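Local coordinates for 5-oxopent-3-ene-1,2,5-tricarboxylate decarboxylase (Exiguobacterium antarcticum B7, PDB 6IYM), which belongs to the fumarylacetoacetate hydrolase family, whose fold here carries a magnesium ion held by acidic side chains, at residues L121-E126 / V253-G258; T199-E204 / D259-S264. All coordinates share one frame; numbering follows the deposited sequence.

Interaction 1 of 2, residues L121-E126 / V253-G258; sequences LDYEGE and VYLQDG. Unlike the reference sequence in segment 253-258: V253 (reference Thr). With MG (magnesium ion), chain C.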
ATOM      1  N   LEU A 121      10.471  19.873  -1.385  1.00 39.81           N
ATOM      2  CA  LEU A 121       9.365  19.294  -2.179  1.00 41.15           C
ATOM      3  C   LEU A 121       9.761  19.242  -3.663  1.00 44.66           C
ATOM      4  O   LEU A 121      10.266  20.278  -4.184  1.00 39.95           O
ATOM      5  CB  LEU A 121       8.130  20.149  -1.994  1.00 41.60           C
ATOM      6  CG  LEU A 121       6.886  19.576  -2.658  1.00 42.74           C
ATOM      7  CD1 LEU A 121       6.551  18.221  -2.055  1.00 45.97           C
ATOM      8  CD2 LEU A 121       5.736  20.543  -2.507  1.00 42.04           C
ATOM      9  N   ASP A 122       9.551  18.097  -4.321  1.00 37.35           N
ATOM     10  CA  ASP A 122      10.042  17.853  -5.701  1.00 38.87           C
ATOM     11  C   ASP A 122       8.968  17.131  -6.495  1.00 42.28           C
ATOM     12  O   ASP A 122       8.082  16.536  -5.843  1.00 43.75           O
ATOM     13  CB  ASP A 122      11.356  17.065  -5.692  1.00 39.66           C
ATOM     14  CG  ASP A 122      12.253  17.276  -6.905  1.00 42.17           C
ATOM     15  OD1 ASP A 122      11.844  18.014  -7.829  1.00 46.91           O
ATOM     16  OD2 ASP A 122      13.325  16.624  -6.960  1.00 44.88           O
ATOM     17  N   TYR A 123       9.072  17.215  -7.836  1.00 36.99           N
ATOM     18  CA  TYR A 123       8.193  16.575  -8.837  1.00 37.04           C
ATOM     19  C   TYR A 123       8.890  15.325  -9.415  1.00 38.69           C
ATOM     20  O   TYR A 123      10.145  15.194  -9.402  1.00 40.00           O
ATOM     21  CB  TYR A 123       7.833  17.556  -9.959  1.00 37.13           C
ATOM     22  CG  TYR A 123       9.045  18.201 -10.588  1.00 39.02           C
ATOM     23  CD1 TYR A 123       9.713  17.618 -11.643  1.00 40.88           C
ATOM     24  CD2 TYR A 123       9.589  19.354 -10.048  1.00 42.31           C
ATOM     25  CE1 TYR A 123      10.854  18.193 -12.183  1.00 39.67           C
ATOM     26  CE2 TYR A 123      10.736  19.936 -10.566  1.00 40.83           C
ATOM     27  CZ  TYR A 123      11.383  19.343 -11.630  1.00 39.87           C
ATOM     28  OH  TYR A 123      12.539  19.900 -12.109  1.00 46.04           O
ATOM     29  N   GLU A 124       8.093  14.431  -9.991  1.00 39.45           N
ATOM     30  CA  GLU A 124       8.575  13.308 -10.852  1.00 40.71           C
ATOM     31  C   GLU A 124       7.427  12.914 -11.780  1.00 36.99           C
ATOM     32  O   GLU A 124       6.446  12.344 -11.290  1.00 40.61           O
ATOM     33  CB  GLU A 124       8.986  12.068 -10.049  1.00 39.54           C
ATOM     34  CG  GLU A 124      10.238  12.228  -9.204  1.00 43.81           C
ATOM     35  CD  GLU A 124      10.825  10.949  -8.598  1.00 46.40           C
ATOM     36  OE1 GLU A 124      11.874  11.057  -7.955  1.00 50.29           O
ATOM     37  OE2 GLU A 124      10.203   9.866  -8.715  1.00 44.59           O
ATOM     38  N   GLY A 125       7.546  13.225 -13.066  1.00 33.98           N
ATOM     39  CA  GLY A 125       6.529  12.862 -14.067  1.00 33.78           C
ATOM     40  C   GLY A 125       6.712  11.437 -14.497  1.00 31.55           C
ATOM     41  O   GLY A 125       7.884  11.038 -14.702  1.00 36.67           O
ATOM     42  N   GLU A 126       5.635  10.654 -14.577  1.00 37.08           N
ATOM     43  CA  GLU A 126       5.779   9.168 -14.748  1.00 35.73           C
ATOM     44  C   GLU A 126       4.629   8.546 -15.552  1.00 34.43           C
ATOM     45  O   GLU A 126       3.449   8.970 -15.396  1.00 36.19           O
ATOM     46  CB  GLU A 126       5.893   8.503 -13.378  1.00 35.33           C
ATOM     47  CG  GLU A 126       7.076   8.967 -12.542  1.00 39.50           C
ATOM     48  CD  GLU A 126       7.531   8.053 -11.393  1.00 44.61           C
ATOM     49  OE1 GLU A 126       7.080   6.872 -11.338  1.00 43.86           O
ATOM     50  OE2 GLU A 126       8.402   8.502 -10.584  1.00 43.67           O
ATOM     51  N   VAL A 253      16.576  22.871  -7.167  1.00 49.12           N
ATOM     52  CA  VAL A 253      15.391  23.772  -7.068  1.00 49.76           C
ATOM     53  C   VAL A 253      14.233  22.920  -6.542  1.00 46.86           C
ATOM     54  O   VAL A 253      14.093  21.755  -6.971  1.00 43.72           O
ATOM     55  CB  VAL A 253      15.086  24.487  -8.405  1.00 56.65           C
ATOM     56  CG1 VAL A 253      14.794  23.515  -9.532  1.00 59.94           C
ATOM     57  CG2 VAL A 253      13.968  25.509  -8.280  1.00 59.32           C
ATOM     58  N   TYR A 254      13.540  23.455  -5.553  1.00 40.29           N
ATOM     59  CA  TYR A 254      12.437  22.806  -4.813  1.00 44.56           C
ATOM     60  C   TYR A 254      11.184  23.642  -5.043  1.00 48.29           C
ATOM     61  O   TYR A 254      11.292  24.887  -5.286  1.00 43.66           O
ATOM     62  CB  TYR A 254      12.826  22.630  -3.346  1.00 42.54           C
ATOM     63  CG  TYR A 254      14.050  21.776  -3.213  1.00 44.29           C
ATOM     64  CD1 TYR A 254      14.036  20.464  -3.661  1.00 45.78           C
ATOM     65  CD2 TYR A 254      15.244  22.291  -2.729  1.00 46.19           C
ATOM     66  CE1 TYR A 254      15.164  19.671  -3.594  1.00 46.53           C
ATOM     67  CE2 TYR A 254      16.382  21.504  -2.653  1.00 46.58           C
ATOM     68  CZ  TYR A 254      16.347  20.196  -3.100  1.00 50.75           C
ATOM     69  OH  TYR A 254      17.463  19.411  -3.044  1.00 52.43           O
ATOM     70  N   LEU A 255      10.051  22.953  -4.990  1.00 41.28           N
ATOM     71  CA  LEU A 255       8.704  23.485  -5.292  1.00 41.78           C
ATOM     72  C   LEU A 255       8.265  24.372  -4.133  1.00 44.51           C
ATOM     73  O   LEU A 255       8.553  24.041  -2.975  1.00 51.98           O
ATOM     74  CB  LEU A 255       7.723  22.320  -5.480  1.00 39.87           C
ATOM     75  CG  LEU A 255       7.901  21.529  -6.779  1.00 42.86           C
ATOM     76  CD1 LEU A 255       7.137  20.200  -6.762  1.00 40.66           C
ATOM     77  CD2 LEU A 255       7.487  22.377  -7.958  1.00 42.25           C
ATOM     78  N   GLN A 256       7.587  25.463  -4.457  1.00 45.14           N
ATOM     79  CA  GLN A 256       7.121  26.457  -3.467  1.00 47.40           C
ATOM     80  C   GLN A 256       5.629  26.643  -3.697  1.00 41.02           C
ATOM     81  O   GLN A 256       5.135  26.286  -4.800  1.00 44.08           O
ATOM     82  CB  GLN A 256       7.907  27.771  -3.602  1.00 50.17           C
ATOM     83  CG  GLN A 256       9.421  27.636  -3.468  1.00 56.23           C
ATOM     84  CD  GLN A 256       9.875  26.955  -2.195  1.00 58.30           C
ATOM     85  OE1 GLN A 256       9.214  26.985  -1.154  1.00 68.20           O
ATOM     86  NE2 GLN A 256      11.028  26.314  -2.270  1.00 58.34           N
ATOM     87  N   ASP A 257       4.950  27.217  -2.708  1.00 45.75           N
ATOM     88  CA  ASP A 257       3.542  27.672  -2.799  1.00 46.69           C
ATOM     89  C   ASP A 257       3.395  28.507  -4.071  1.00 49.65           C
ATOM     90  O   ASP A 257       4.233  29.402  -4.267  1.00 54.05           O
ATOM     91  CB  ASP A 257       3.173  28.487  -1.558  1.00 54.21           C
ATOM     92  CG  ASP A 257       1.790  29.094  -1.628  1.00 54.90           C
ATOM     93  OD1 ASP A 257       0.808  28.330  -1.767  1.00 51.90           O
ATOM     94  OD2 ASP A 257       1.710  30.331  -1.578  1.00 67.25           O
ATOM     95  N   GLY A 258       2.402  28.189  -4.908  1.00 48.69           N
ATOM     96  CA  GLY A 258       2.123  28.866  -6.190  1.00 47.88           C
ATOM     97  C   GLY A 258       2.667  28.132  -7.410  1.00 45.35           C
ATOM     98  O   GLY A 258       2.154  28.372  -8.508  1.00 51.68           O
TER
HETATM   99 MG    MG C 301       9.277   8.083  -8.860  1.00 47.35          MG
HETATM  100  O   HOH W   1      10.244  22.802  -1.023  1.00 46.45           O
HETATM  101  O   HOH W   2      11.449  20.784  -7.390  1.00 46.79           O

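Interaction 2 of 2, residues T199-E204 / D259-S264; sequences TRVNGE and DVIDVS. Unlike the reference sequence in segment 199-204: E204 (reference Gln). Unlike the reference sequence in segment 259-264: V260 (reference Ile), I261 (reference Val).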
ATOM      1  N   THR A 199       7.780  17.265 -18.172  1.00 40.05           N
ATOM      2  CA  THR A 199       7.306  18.092 -17.047  1.00 42.61           C
ATOM      3  C   THR A 199       7.699  19.552 -17.253  1.00 35.32           C
ATOM      4  O   THR A 199       8.887  19.830 -17.498  1.00 39.55           O
ATOM      5  CB  THR A 199       7.850  17.537 -15.740  1.00 39.97           C
ATOM      6  OG1 THR A 199       7.540  16.152 -15.824  1.00 41.26           O
ATOM      7  CG2 THR A 199       7.222  18.188 -14.533  1.00 47.11           C
ATOM      8  N   ARG A 200       6.729  20.437 -17.122  1.00 36.71           N
ATOM      9  CA  ARG A 200       6.959  21.901 -17.030  1.00 42.90           C
ATOM     10  C   ARG A 200       6.636  22.348 -15.607  1.00 43.91           C
ATOM     11  O   ARG A 200       5.678  21.803 -15.016  1.00 41.13           O
ATOM     12  CB  ARG A 200       6.132  22.649 -18.070  1.00 42.52           C
ATOM     13  CG  ARG A 200       6.633  22.415 -19.484  1.00 44.78           C
ATOM     14  CD  ARG A 200       5.823  23.086 -20.563  1.00 46.03           C
ATOM     15  NE  ARG A 200       6.413  22.684 -21.830  1.00 48.24           N
ATOM     16  CZ  ARG A 200       7.398  23.305 -22.456  1.00 50.83           C
ATOM     17  NH1 ARG A 200       7.912  24.416 -21.960  1.00 49.86           N
ATOM     18  NH2 ARG A 200       7.875  22.802 -23.583  1.00 50.62           N
ATOM     19  N   VAL A 201       7.464  23.237 -15.070  1.00 38.24           N
ATOM     20  CA  VAL A 201       7.200  23.961 -13.798  1.00 44.23           C
ATOM     21  C   VAL A 201       7.091  25.442 -14.158  1.00 40.43           C
ATOM     22  O   VAL A 201       8.047  25.982 -14.756  1.00 43.58           O
ATOM     23  CB  VAL A 201       8.278  23.664 -12.734  1.00 43.27           C
ATOM     24  CG1 VAL A 201       8.123  24.540 -11.487  1.00 40.57           C
ATOM     25  CG2 VAL A 201       8.278  22.181 -12.363  1.00 44.46           C
ATOM     26  N   ASN A 202       5.939  26.038 -13.880  1.00 42.03           N
ATOM     27  CA  ASN A 202       5.627  27.438 -14.260  1.00 42.97           C
ATOM     28  C   ASN A 202       5.966  27.658 -15.730  1.00 47.11           C
ATOM     29  O   ASN A 202       6.431  28.750 -16.049  1.00 43.65           O
ATOM     30  CB  ASN A 202       6.414  28.395 -13.368  1.00 37.75           C
ATOM     31  CG  ASN A 202       6.055  28.135 -11.930  1.00 40.76           C
ATOM     32  OD1 ASN A 202       4.892  27.821 -11.673  1.00 38.21           O
ATOM     33  ND2 ASN A 202       7.020  28.256 -11.019  1.00 43.13           N
ATOM     34  N   GLY A 203       5.781  26.657 -16.590  1.00 39.33           N
ATOM     35  CA  GLY A 203       6.013  26.843 -18.031  1.00 43.52           C
ATOM     36  C   GLY A 203       7.423  26.476 -18.464  1.00 42.20           C
ATOM     37  O   GLY A 203       7.600  26.262 -19.659  1.00 43.21           O
ATOM     38  N   GLU A 204       8.392  26.369 -17.555  1.00 42.41           N
ATOM     39  CA  GLU A 204       9.783  25.990 -17.924  1.00 45.16           C
ATOM     40  C   GLU A 204       9.881  24.459 -18.096  1.00 45.15           C
ATOM     41  O   GLU A 204       9.582  23.720 -17.141  1.00 40.31           O
ATOM     42  CB  GLU A 204      10.800  26.449 -16.885  1.00 48.02           C
ATOM     43  CG  GLU A 204      12.229  26.103 -17.272  1.00 55.55           C
ATOM     44  CD  GLU A 204      13.332  26.465 -16.284  1.00 64.08           C
ATOM     45  OE1 GLU A 204      13.130  26.277 -15.060  1.00 64.56           O
ATOM     46  OE2 GLU A 204      14.418  26.911 -16.753  1.00 74.00           O
ATOM     47  N   ASP A 259       3.653  27.255  -7.254  1.00 43.78           N
ATOM     48  CA  ASP A 259       4.288  26.573  -8.406  1.00 41.01           C
ATOM     49  C   ASP A 259       3.271  25.688  -9.135  1.00 43.28           C
ATOM     50  O   ASP A 259       2.552  24.945  -8.449  1.00 44.88           O
ATOM     51  CB  ASP A 259       5.502  25.782  -7.952  1.00 37.75           C
ATOM     52  CG  ASP A 259       6.709  26.659  -7.691  1.00 43.79           C
ATOM     53  OD1 ASP A 259       6.597  27.871  -7.970  1.00 39.34           O
ATOM     54  OD2 ASP A 259       7.763  26.112  -7.256  1.00 40.66           O
ATOM     55  N   VAL A 260       3.202  25.801 -10.468  1.00 38.85           N
ATOM     56  CA  VAL A 260       2.291  25.006 -11.335  1.00 42.51           C
ATOM     57  C   VAL A 260       3.110  23.943 -12.057  1.00 44.46           C
ATOM     58  O   VAL A 260       4.062  24.309 -12.774  1.00 38.57           O
ATOM     59  CB  VAL A 260       1.549  25.891 -12.330  1.00 44.80           C
ATOM     60  CG1 VAL A 260       0.691  25.070 -13.274  1.00 43.57           C
ATOM     61  CG2 VAL A 260       0.731  26.944 -11.616  1.00 45.68           C
ATOM     62  N   ILE A 261       2.751  22.678 -11.856  1.00 37.96           N
ATOM     63  CA  ILE A 261       3.483  21.513 -12.446  1.00 40.24           C
ATOM     64  C   ILE A 261       2.589  20.940 -13.540  1.00 40.95           C
ATOM     65  O   ILE A 261       1.412  20.679 -13.235  1.00 42.47           O
ATOM     66  CB  ILE A 261       3.819  20.466 -11.377  1.00 41.63           C
ATOM     67  CG1 ILE A 261       4.380  21.108 -10.100  1.00 44.11           C
ATOM     68  CG2 ILE A 261       4.782  19.425 -11.938  1.00 45.71           C
ATOM     69  CD1 ILE A 261       4.039  20.325  -8.854  1.00 48.94           C
ATOM     70  N   ASP A 262       3.111  20.828 -14.763  1.00 41.65           N
ATOM     71  CA  ASP A 262       2.408  20.247 -15.940  1.00 41.77           C
ATOM     72  C   ASP A 262       3.199  19.037 -16.484  1.00 42.50           C
ATOM     73  O   ASP A 262       4.186  19.236 -17.247  1.00 42.57           O
ATOM     74  CB  ASP A 262       2.218  21.335 -16.990  1.00 45.24           C
ATOM     75  CG  ASP A 262       1.546  20.884 -18.276  1.00 53.68           C
ATOM     76  OD1 ASP A 262       0.702  19.954 -18.227  1.00 52.65           O
ATOM     77  OD2 ASP A 262       1.881  21.483 -19.330  1.00 62.98           O
ATOM     78  N   VAL A 263       2.743  17.829 -16.163  1.00 34.44           N
ATOM     79  CA  VAL A 263       3.277  16.542 -16.696  1.00 36.63           C
ATOM     80  C   VAL A 263       2.422  16.168 -17.913  1.00 38.16           C
ATOM     81  O   VAL A 263       1.182  16.234 -17.858  1.00 42.43           O
ATOM     82  CB  VAL A 263       3.240  15.435 -15.622  1.00 38.96           C
ATOM     83  CG1 VAL A 263       3.849  14.126 -16.109  1.00 41.52           C
ATOM     84  CG2 VAL A 263       3.885  15.871 -14.306  1.00 36.67           C
ATOM     85  N   SER A 264       3.051  15.798 -19.003  1.00 38.00           N
ATOM     86  CA  SER A 264       2.338  15.342 -20.210  1.00 39.04           C
ATOM     87  C   SER A 264       3.019  14.080 -20.713  1.00 38.66           C
ATOM     88  O   SER A 264       4.259  13.925 -20.511  1.00 36.32           O
ATOM     89  CB  SER A 264       2.292  16.416 -21.263  1.00 43.96           C
ATOM     90  OG  SER A 264       3.588  16.646 -21.765  1.00 41.58           O
TER
HETATM   91  O   HOH W   3       4.024  24.562 -15.926  1.00 40.91           O

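Interaction 1 of 2, residues L121-E126 / V253-G258
The ring of Y123 meets L255 at its edge: methyl CD1 of L255 lies near the ring plane, 4.2 Å from CD2 of Y123. On one ring face sits OD1 of D122, displaced toward the rim. The Y254 ring also turns an edge to the contact, and the carbonyl oxygen of L121 lies in its plane, 3.8 Å from CD1 of Y254.

That same oxygen is gripped by the backbone, N of L255 reaching O of L121 at 2.8 Å in an almost straight bond (178°). L255 supplies the apolar weight. Its CB, pointing toward strand 121-122, lies 4.0 Å from CD2 of L121, and its first torsion (chi1 -72°) carries CG and methyl CD1 toward the D122–Y123 peptide. A branched aliphatic chain suits this place because CB can touch L121 while CD1 reaches that peptide and the Y123 ring edge. Water 1 joins N of L121 to O of L255; water 2 lies 2.8 Å from both OD1 of D122 and O of V253, bridging them. Beyond the contact, OD2 of buried D122 pairs with R159 and accepts from N of H247, whose ND1 bonds OH of Y254, while Y123 OH bonds O of G244.

Farther along, E124 and E126 extend their chains to magnesium, OE2 of each standing 2.0 Å from the ion, where D155 joins them.

The loop 253-258, between strands 236-238 and 260-265, thus closes on the start of strand 121-131, with V275 of strand 269-276 touching both leucines.

Interaction 2 of 2, residues T199-E204 / D259-S264
Backbone hydrogen bonds tie R200 to D262 in both directions, N of each reaching O of the other at 2.8 Å. This hydrogen-bonded pair is flanked by the non-hydrogen-bonded pairs T199–V263 and V201–I261. N of N202 continues the ladder to O of V260.

Side-chain polar bonds take over at the turn. N202 puts CG anti to its carbonyl carbon (chi1 -58°), which swings the amide over the start of the partner strand. OD1 of N202 accepts from N of V260 at 2.9 Å, and ND2 of N202 donates to OD1 of D259 at 3.1 Å. The carboxylate stands 70° from the amide plane and is met from above its own plane. An asparagine suits the spot because one amide both accepts and donates; OD2 of D259 bonds N of Q256. R200 runs out extended and its NH1 donates in the guanidinium plane to O of G203, 3.0 Å away, tying this side chain to the turn.

The apolar contact lies mainly on the face that carries T199, V201, I261 and V263. CG2 of T199 lies beside CG2 of I261 at 3.8 Å, pointing the same way, and near CG2 of V263; beta-branched residues suit such extended strands.

V201 to E204 form a type I' turn, with N202 and G203 at its corners in left-handed backbone conformations. Asparagine tolerates that region well, and at G203 a CB would jam against O of N202, which calls for glycine. The turn makes strands 196-201 and 204-210 a tight beta hairpin, which adds its first strand antiparallel to 260-265 in a mixed five-stranded sheet.

Interaction 1 and interaction 2 lie with their centres about 9 Å apart and pack on each other, mostly through apolar side chains. The ring of Y123 is shared between them: CE2 of Y123 lies 3.8 Å from CG2 of V201, and CD1 of Y123 lies 3.9 Å from CG2 of T199. L255 CD1 packs on I261 CD1 at 3.7 Å, and CA of G125 meets CG1 of V263 at 3.6 Å. Residue 258 runs directly into 259, so the loop of one contact becomes the strand of the other. Interaction 1 holds E124 and E126 of the magnesium site, whereas in interaction 2 the T199 side chain remains about 11 Å from the ion.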